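Local coordinates for SusD superfamily protein (Bacteroides fragilis, PDB 3L22), which probably binds sugars at the outer membrane as a SusD-family lipoprotein, and carries zinc ions on its surface in the crystal, at residues F15-L25 / F98-A109. Sequence-based numbering, arbitrary orientation.
With ZN (zinc ion), chain C; EDO (1,2-ethanediol), chain X.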
ATOM      1  N   PHE A  15     -17.065  22.940 -13.685  1.00 24.17           N
ATOM      2  CA  PHE A  15     -16.280  23.559 -12.632  1.00 22.38           C
ATOM      3  C   PHE A  15     -16.505  25.056 -12.598  1.00 21.64           C
ATOM      4  O   PHE A  15     -15.635  25.834 -12.964  1.00 21.74           O
ATOM      5  CB  PHE A  15     -14.797  23.259 -12.810  1.00 22.31           C
ATOM      6  CG  PHE A  15     -14.394  21.816 -12.563  1.00 21.65           C
ATOM      7  CD1 PHE A  15     -15.274  20.843 -12.066  1.00 20.86           C
ATOM      8  CD2 PHE A  15     -13.094  21.444 -12.811  1.00 19.42           C
ATOM      9  CE1 PHE A  15     -14.845  19.557 -11.848  1.00 20.36           C
ATOM     10  CE2 PHE A  15     -12.667  20.168 -12.585  1.00 18.97           C
ATOM     11  CZ  PHE A  15     -13.537  19.215 -12.108  1.00 20.43           C
ATOM     12  N   THR A  16     -17.671  25.453 -12.129  1.00 20.39           N
ATOM     13  CA  THR A  16     -18.033  26.856 -12.054  1.00 19.86           C
ATOM     14  C   THR A  16     -17.631  27.472 -10.722  1.00 18.71           C
ATOM     15  O   THR A  16     -17.756  28.648 -10.564  1.00 18.19           O
ATOM     16  CB  THR A  16     -19.553  27.024 -12.219  1.00 19.83           C
ATOM     17  OG1 THR A  16     -20.193  26.248 -11.215  1.00 22.00           O
ATOM     18  CG2 THR A  16     -20.012  26.530 -13.577  1.00 20.08           C
ATOM     19  N   SER A  17     -17.167  26.684  -9.757  1.00 18.34           N
ATOM     20  CA  SER A  17     -16.771  27.236  -8.449  1.00 18.39           C
ATOM     21  C   SER A  17     -15.754  26.351  -7.794  1.00 18.20           C
ATOM     22  O   SER A  17     -15.650  25.174  -8.151  1.00 17.32           O
ATOM     23  CB  SER A  17     -17.959  27.310  -7.508  1.00 18.06           C
ATOM     24  OG  SER A  17     -18.371  26.010  -7.166  1.00 17.92           O
ATOM     25  N   PRO A  18     -15.007  26.907  -6.831  1.00 18.60           N
ATOM     26  CA  PRO A  18     -14.017  26.102  -6.115  1.00 18.39           C
ATOM     27  C   PRO A  18     -14.649  24.919  -5.386  1.00 17.97           C
ATOM     28  O   PRO A  18     -14.061  23.849  -5.376  1.00 17.99           O
ATOM     29  CB  PRO A  18     -13.433  27.085  -5.087  1.00 18.65           C
ATOM     30  CG  PRO A  18     -13.658  28.435  -5.654  1.00 18.28           C
ATOM     31  CD  PRO A  18     -14.921  28.345  -6.474  1.00 19.07           C
ATOM     32  N   THR A  19     -15.837  25.089  -4.803  1.00 18.16           N
ATOM     33  CA  THR A  19     -16.428  23.984  -4.069  1.00 18.53           C
ATOM     34  C   THR A  19     -16.779  22.828  -5.047  1.00 17.95           C
ATOM     35  O   THR A  19     -16.634  21.667  -4.697  1.00 16.54           O
ATOM     36  CB  THR A  19     -17.622  24.371  -3.158  1.00 19.42           C
ATOM     37  OG1 THR A  19     -18.758  24.652  -3.943  1.00 23.46           O
ATOM     38  CG2 THR A  19     -17.333  25.598  -2.295  1.00 20.42           C
ATOM     39  N   ARG A  20     -17.154  23.132  -6.283  1.00 17.42           N
ATOM     40  CA  ARG A  20     -17.362  22.054  -7.295  1.00 17.64           C
ATOM     41  C   ARG A  20     -16.067  21.341  -7.702  1.00 16.65           C
ATOM     42  O   ARG A  20     -16.042  20.138  -7.821  1.00 15.84           O
ATOM     43  CB  ARG A  20     -18.064  22.578  -8.536  1.00 17.73           C
ATOM     44  CG  ARG A  20     -19.552  22.782  -8.260  1.00 22.50           C
ATOM     45  CD  ARG A  20     -20.290  22.974  -9.523  1.00 27.64           C
ATOM     46  NE  ARG A  20     -21.733  22.977  -9.329  1.00 29.79           N
ATOM     47  CZ  ARG A  20     -22.608  23.180 -10.308  1.00 31.61           C
ATOM     48  NH1 ARG A  20     -22.191  23.398 -11.564  1.00 33.51           N
ATOM     49  NH2 ARG A  20     -23.907  23.160 -10.035  1.00 31.66           N
ATOM     50  N   ILE A  21     -14.985  22.087  -7.847  1.00 16.64           N
ATOM     51  CA  ILE A  21     -13.670  21.472  -8.103  1.00 16.45           C
ATOM     52  C   ILE A  21     -13.299  20.531  -6.953  1.00 16.49           C
ATOM     53  O   ILE A  21     -12.958  19.358  -7.140  1.00 16.41           O
ATOM     54  CB  ILE A  21     -12.553  22.528  -8.287  1.00 16.56           C
ATOM     55  CG1 ILE A  21     -12.838  23.416  -9.522  1.00 17.54           C
ATOM     56  CG2 ILE A  21     -11.187  21.804  -8.429  1.00 15.35           C
ATOM     57  CD1 ILE A  21     -11.963  24.721  -9.589  1.00 18.77           C
ATOM     58  N   GLU A  22     -13.420  21.036  -5.747  1.00 17.30           N
ATOM     59  CA  GLU A  22     -13.045  20.263  -4.596  1.00 18.41           C
ATOM     60  C   GLU A  22     -13.945  19.044  -4.362  1.00 18.03           C
ATOM     61  O   GLU A  22     -13.448  18.045  -3.924  1.00 18.04           O
ATOM     62  CB  GLU A  22     -13.000  21.151  -3.363  1.00 18.73           C
ATOM     63  CG  GLU A  22     -11.822  22.075  -3.450  1.00 22.72           C
ATOM     64  CD  GLU A  22     -11.764  23.115  -2.348  1.00 28.06           C
ATOM     65  OE1 GLU A  22     -12.507  22.959  -1.380  1.00 32.02           O
ATOM     66  OE2 GLU A  22     -10.957  24.072  -2.456  1.00 30.55           O
ATOM     67  N   ALA A  23     -15.244  19.130  -4.672  1.00 16.58           N
ATOM     68  CA  ALA A  23     -16.110  17.977  -4.563  1.00 16.31           C
ATOM     69  C   ALA A  23     -15.612  16.864  -5.484  1.00 15.87           C
ATOM     70  O   ALA A  23     -15.614  15.691  -5.110  1.00 16.20           O
ATOM     71  CB  ALA A  23     -17.607  18.343  -4.922  1.00 15.08           C
ATOM     72  N   THR A  24     -15.214  17.229  -6.697  1.00 16.09           N
ATOM     73  CA  THR A  24     -14.709  16.244  -7.651  1.00 15.96           C
ATOM     74  C   THR A  24     -13.373  15.727  -7.196  1.00 15.96           C
ATOM     75  O   THR A  24     -13.130  14.530  -7.286  1.00 14.60           O
ATOM     76  CB  THR A  24     -14.631  16.809  -9.066  1.00 16.64           C
ATOM     77  OG1 THR A  24     -15.893  17.394  -9.376  1.00 15.59           O
ATOM     78  CG2 THR A  24     -14.319  15.734 -10.089  1.00 16.70           C
ATOM     79  N   LEU A  25     -12.535  16.594  -6.639  1.00 16.58           N
ATOM     80  CA  LEU A  25     -11.230  16.157  -6.108  1.00 16.48           C
ATOM     81  C   LEU A  25     -11.409  15.138  -4.984  1.00 16.73           C
ATOM     82  O   LEU A  25     -10.771  14.062  -4.979  1.00 15.31           O
ATOM     83  CB  LEU A  25     -10.410  17.347  -5.583  1.00 16.55           C
ATOM     84  CG  LEU A  25      -9.064  17.080  -4.904  1.00 15.68           C
ATOM     85  CD1 LEU A  25      -8.189  16.302  -5.786  1.00 14.95           C
ATOM     86  CD2 LEU A  25      -8.389  18.379  -4.512  1.00 18.37           C
ATOM     87  N   PHE A  98     -10.734  14.845 -14.470  1.00 15.11           N
ATOM     88  CA  PHE A  98     -10.554  15.966 -13.562  1.00 15.24           C
ATOM     89  C   PHE A  98      -9.478  16.917 -14.079  1.00 15.78           C
ATOM     90  O   PHE A  98      -9.731  18.114 -14.148  1.00 14.64           O
ATOM     91  CB  PHE A  98     -10.183  15.486 -12.158  1.00 14.78           C
ATOM     92  CG  PHE A  98      -9.867  16.594 -11.176  1.00 12.94           C
ATOM     93  CD1 PHE A  98     -10.877  17.229 -10.482  1.00 14.22           C
ATOM     94  CD2 PHE A  98      -8.558  16.932 -10.884  1.00 12.12           C
ATOM     95  CE1 PHE A  98     -10.601  18.230  -9.564  1.00 11.16           C
ATOM     96  CE2 PHE A  98      -8.260  17.920  -9.956  1.00 13.04           C
ATOM     97  CZ  PHE A  98      -9.280  18.575  -9.297  1.00 13.46           C
ATOM     98  N   LEU A  99      -8.298  16.391 -14.437  1.00 16.14           N
ATOM     99  CA  LEU A  99      -7.211  17.257 -14.910  1.00 16.86           C
ATOM    100  C   LEU A  99      -7.594  18.011 -16.172  1.00 17.44           C
ATOM    101  O   LEU A  99      -7.245  19.164 -16.310  1.00 18.61           O
ATOM    102  CB  LEU A  99      -5.901  16.487 -15.148  1.00 16.93           C
ATOM    103  CG  LEU A  99      -5.218  15.890 -13.903  1.00 16.73           C
ATOM    104  CD1 LEU A  99      -4.094  14.915 -14.323  1.00 13.13           C
ATOM    105  CD2 LEU A  99      -4.693  16.995 -12.982  1.00 15.28           C
ATOM    106  N   GLN A 100      -8.318  17.384 -17.085  1.00 17.85           N
ATOM    107  CA  GLN A 100      -8.716  18.080 -18.286  1.00 18.68           C
ATOM    108  C   GLN A 100      -9.761  19.155 -17.991  1.00 17.54           C
ATOM    109  O   GLN A 100      -9.673  20.244 -18.535  1.00 16.75           O
ATOM    110  CB  GLN A 100      -9.261  17.108 -19.317  1.00 19.44           C
ATOM    111  CG  GLN A 100      -9.705  17.774 -20.616  1.00 24.53           C
ATOM    112  CD  GLN A 100      -9.960  16.724 -21.682  1.00 31.57           C
ATOM    113  OE1 GLN A 100      -9.017  16.201 -22.298  1.00 34.58           O
ATOM    114  NE2 GLN A 100     -11.224  16.330 -21.825  1.00 32.76           N
ATOM    115  N   SER A 101     -10.737  18.849 -17.145  1.00 16.45           N
ATOM    116  CA  SER A 101     -11.724  19.860 -16.751  1.00 16.54           C
ATOM    117  C   SER A 101     -11.089  21.020 -15.993  1.00 15.93           C
ATOM    118  O   SER A 101     -11.422  22.169 -16.238  1.00 15.02           O
ATOM    119  CB  SER A 101     -12.813  19.233 -15.887  1.00 16.80           C
ATOM    120  OG  SER A 101     -13.487  18.251 -16.657  1.00 17.89           O
ATOM    121  N   LEU A 102     -10.141  20.725 -15.110  1.00 15.15           N
ATOM    122  CA  LEU A 102      -9.469  21.765 -14.333  1.00 15.49           C
ATOM    123  C   LEU A 102      -8.704  22.734 -15.217  1.00 15.24           C
ATOM    124  O   LEU A 102      -8.602  23.928 -14.914  1.00 12.99           O
ATOM    125  CB  LEU A 102      -8.548  21.131 -13.305  1.00 15.83           C
ATOM    126  CG  LEU A 102      -7.817  21.973 -12.276  1.00 16.79           C
ATOM    127  CD1 LEU A 102      -8.775  22.852 -11.455  1.00 15.06           C
ATOM    128  CD2 LEU A 102      -6.983  21.063 -11.344  1.00 13.76           C
ATOM    129  N   GLU A 103      -8.188  22.242 -16.341  1.00 15.44           N
ATOM    130  CA  GLU A 103      -7.447  23.095 -17.270  0.70 15.09           C
ATOM    131  C   GLU A 103      -8.318  24.227 -17.819  1.00 15.63           C
ATOM    132  O   GLU A 103      -7.831  25.343 -18.100  1.00 15.36           O
ATOM    133  CB  GLU A 103      -6.847  22.235 -18.399  0.70 15.11           C
ATOM    134  CG  GLU A 103      -5.977  23.035 -19.345  0.70 14.12           C
ATOM    135  CD  GLU A 103      -5.270  22.197 -20.361  0.70  8.99           C
ATOM    136  OE1 GLU A 103      -4.147  21.787 -20.145  0.70  6.57           O
ATOM    137  OE2 GLU A 103      -5.793  22.033 -21.457  0.70 13.44           O
ATOM    138  N   GLY A 104      -9.618  23.955 -17.938  1.00 16.59           N
ATOM    139  CA  GLY A 104     -10.591  24.965 -18.354  1.00 17.42           C
ATOM    140  C   GLY A 104     -11.195  25.774 -17.226  1.00 17.82           C
ATOM    141  O   GLY A 104     -12.122  26.552 -17.472  1.00 18.35           O
ATOM    142  N   ALA A 105     -10.665  25.643 -16.015  1.00 17.55           N
ATOM    143  CA  ALA A 105     -11.208  26.329 -14.848  1.00 18.55           C
ATOM    144  C   ALA A 105     -10.111  26.997 -14.042  1.00 19.20           C
ATOM    145  O   ALA A 105     -10.212  27.123 -12.829  1.00 18.87           O
ATOM    146  CB  ALA A 105     -12.013  25.330 -13.957  1.00 19.12           C
ATOM    147  N   ARG A 106      -9.078  27.478 -14.727  1.00 19.86           N
ATOM    148  CA  ARG A 106      -7.898  28.036 -14.071  1.00 20.20           C
ATOM    149  C   ARG A 106      -8.212  29.202 -13.164  1.00 21.03           C
ATOM    150  O   ARG A 106      -7.693  29.257 -12.053  1.00 22.07           O
ATOM    151  CB  ARG A 106      -6.850  28.433 -15.143  1.00 20.79           C
ATOM    152  CG  ARG A 106      -5.469  28.693 -14.624  1.00 19.27           C
ATOM    153  CD  ARG A 106      -4.492  28.916 -15.766  1.00 15.81           C
ATOM    154  NE  ARG A 106      -3.967  27.675 -16.327  1.00 14.61           N
ATOM    155  CZ  ARG A 106      -3.003  26.943 -15.776  1.00 14.67           C
ATOM    156  NH1 ARG A 106      -2.433  27.318 -14.628  1.00 14.73           N
ATOM    157  NH2 ARG A 106      -2.593  25.843 -16.388  1.00 14.07           N
ATOM    158  N   GLU A 107      -9.083  30.122 -13.598  1.00 21.48           N
ATOM    159  CA  GLU A 107      -9.457  31.267 -12.764  1.00 21.90           C
ATOM    160  C   GLU A 107     -10.309  30.928 -11.611  1.00 21.93           C
ATOM    161  O   GLU A 107     -10.141  31.517 -10.542  1.00 22.90           O
ATOM    162  CB  GLU A 107     -10.267  32.298 -13.528  1.00 22.49           C
ATOM    163  CG  GLU A 107      -9.484  32.949 -14.550  1.00 23.36           C
ATOM    164  CD  GLU A 107     -10.159  34.157 -15.134  1.00 22.28           C
ATOM    165  OE1 GLU A 107     -11.322  34.487 -14.835  1.00 23.11           O
ATOM    166  OE2 GLU A 107      -9.456  34.811 -15.895  1.00 24.05           O
ATOM    167  N   VAL A 108     -11.276  30.037 -11.821  1.00 21.55           N
ATOM    168  CA  VAL A 108     -12.093  29.550 -10.705  1.00 21.15           C
ATOM    169  C   VAL A 108     -11.205  28.923  -9.626  1.00 20.16           C
ATOM    170  O   VAL A 108     -11.386  29.212  -8.452  1.00 20.52           O
ATOM    171  CB  VAL A 108     -13.210  28.572 -11.196  1.00 21.57           C
ATOM    172  CG1 VAL A 108     -13.876  27.866 -10.037  1.00 20.63           C
ATOM    173  CG2 VAL A 108     -14.247  29.367 -11.982  1.00 22.16           C
ATOM    174  N   ALA A 109     -10.220  28.121 -10.019  1.00 19.14           N
ATOM    175  CA  ALA A 109      -9.294  27.517  -9.053  1.00 19.04           C
ATOM    176  C   ALA A 109      -8.405  28.548  -8.336  1.00 18.89           C
ATOM    177  O   ALA A 109      -8.040  28.331  -7.200  1.00 17.51           O
ATOM    178  CB  ALA A 109      -8.429  26.456  -9.726  1.00 19.37           C
TER
HETATM  179 ZN    ZN C   2     -10.790  36.230 -16.806  0.75 30.14          ZN
HETATM  180  C1  EDO X  23      -8.480  33.234 -18.590  1.00 57.60           C
HETATM  181  O1  EDO X  23      -7.670  33.479 -17.421  1.00 53.79           O
HETATM  182  C2  EDO X  23      -9.344  31.981 -18.443  1.00 59.20           C
HETATM  183  O2  EDO X  23     -10.742  32.270 -18.569  1.00 61.47           O
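F15 lays its ring between helix 18-25 and helix 98-103, with CE2 3.4 Å from CB of S101 and CZ 3.7 Å from CD1 of F98. The two phenyl planes meet at 59°, an oblique aromatic pair, while one face of the F15 ring has CA of I21 over its centre. CG of F15 lies anti to the carbonyl carbon (chi1 -69°), turning the ring in between the helices; its CB rests against the A105 methyl. I21 is the knob, set in a hole of F98, L102, V108 and A109; its CG2 meets CE1 of F98 at 3.8 Å, and its CD1 reaches CG1 of V108 at 3.7 Å. That same V108 methyl presses on the backbone at S17 and on CD of P18, where helix 18-25 starts; S17 is its N-cap, OG accepting from R20 N (3.2 Å). T24 brings CG2 to the edge of the F98 ring. E107 holds a zinc ion mainly through OE2 (2.1 Å), OE1 lying farther off (2.7 Å). Helices 18-25 and 98-103 run antiparallel at 168°, and helix 113-131 packs against both, taking I21 on Y116, L25 on zinc ligand E119 and F98 on A120, in the TPR-like helical part of the SusD fold.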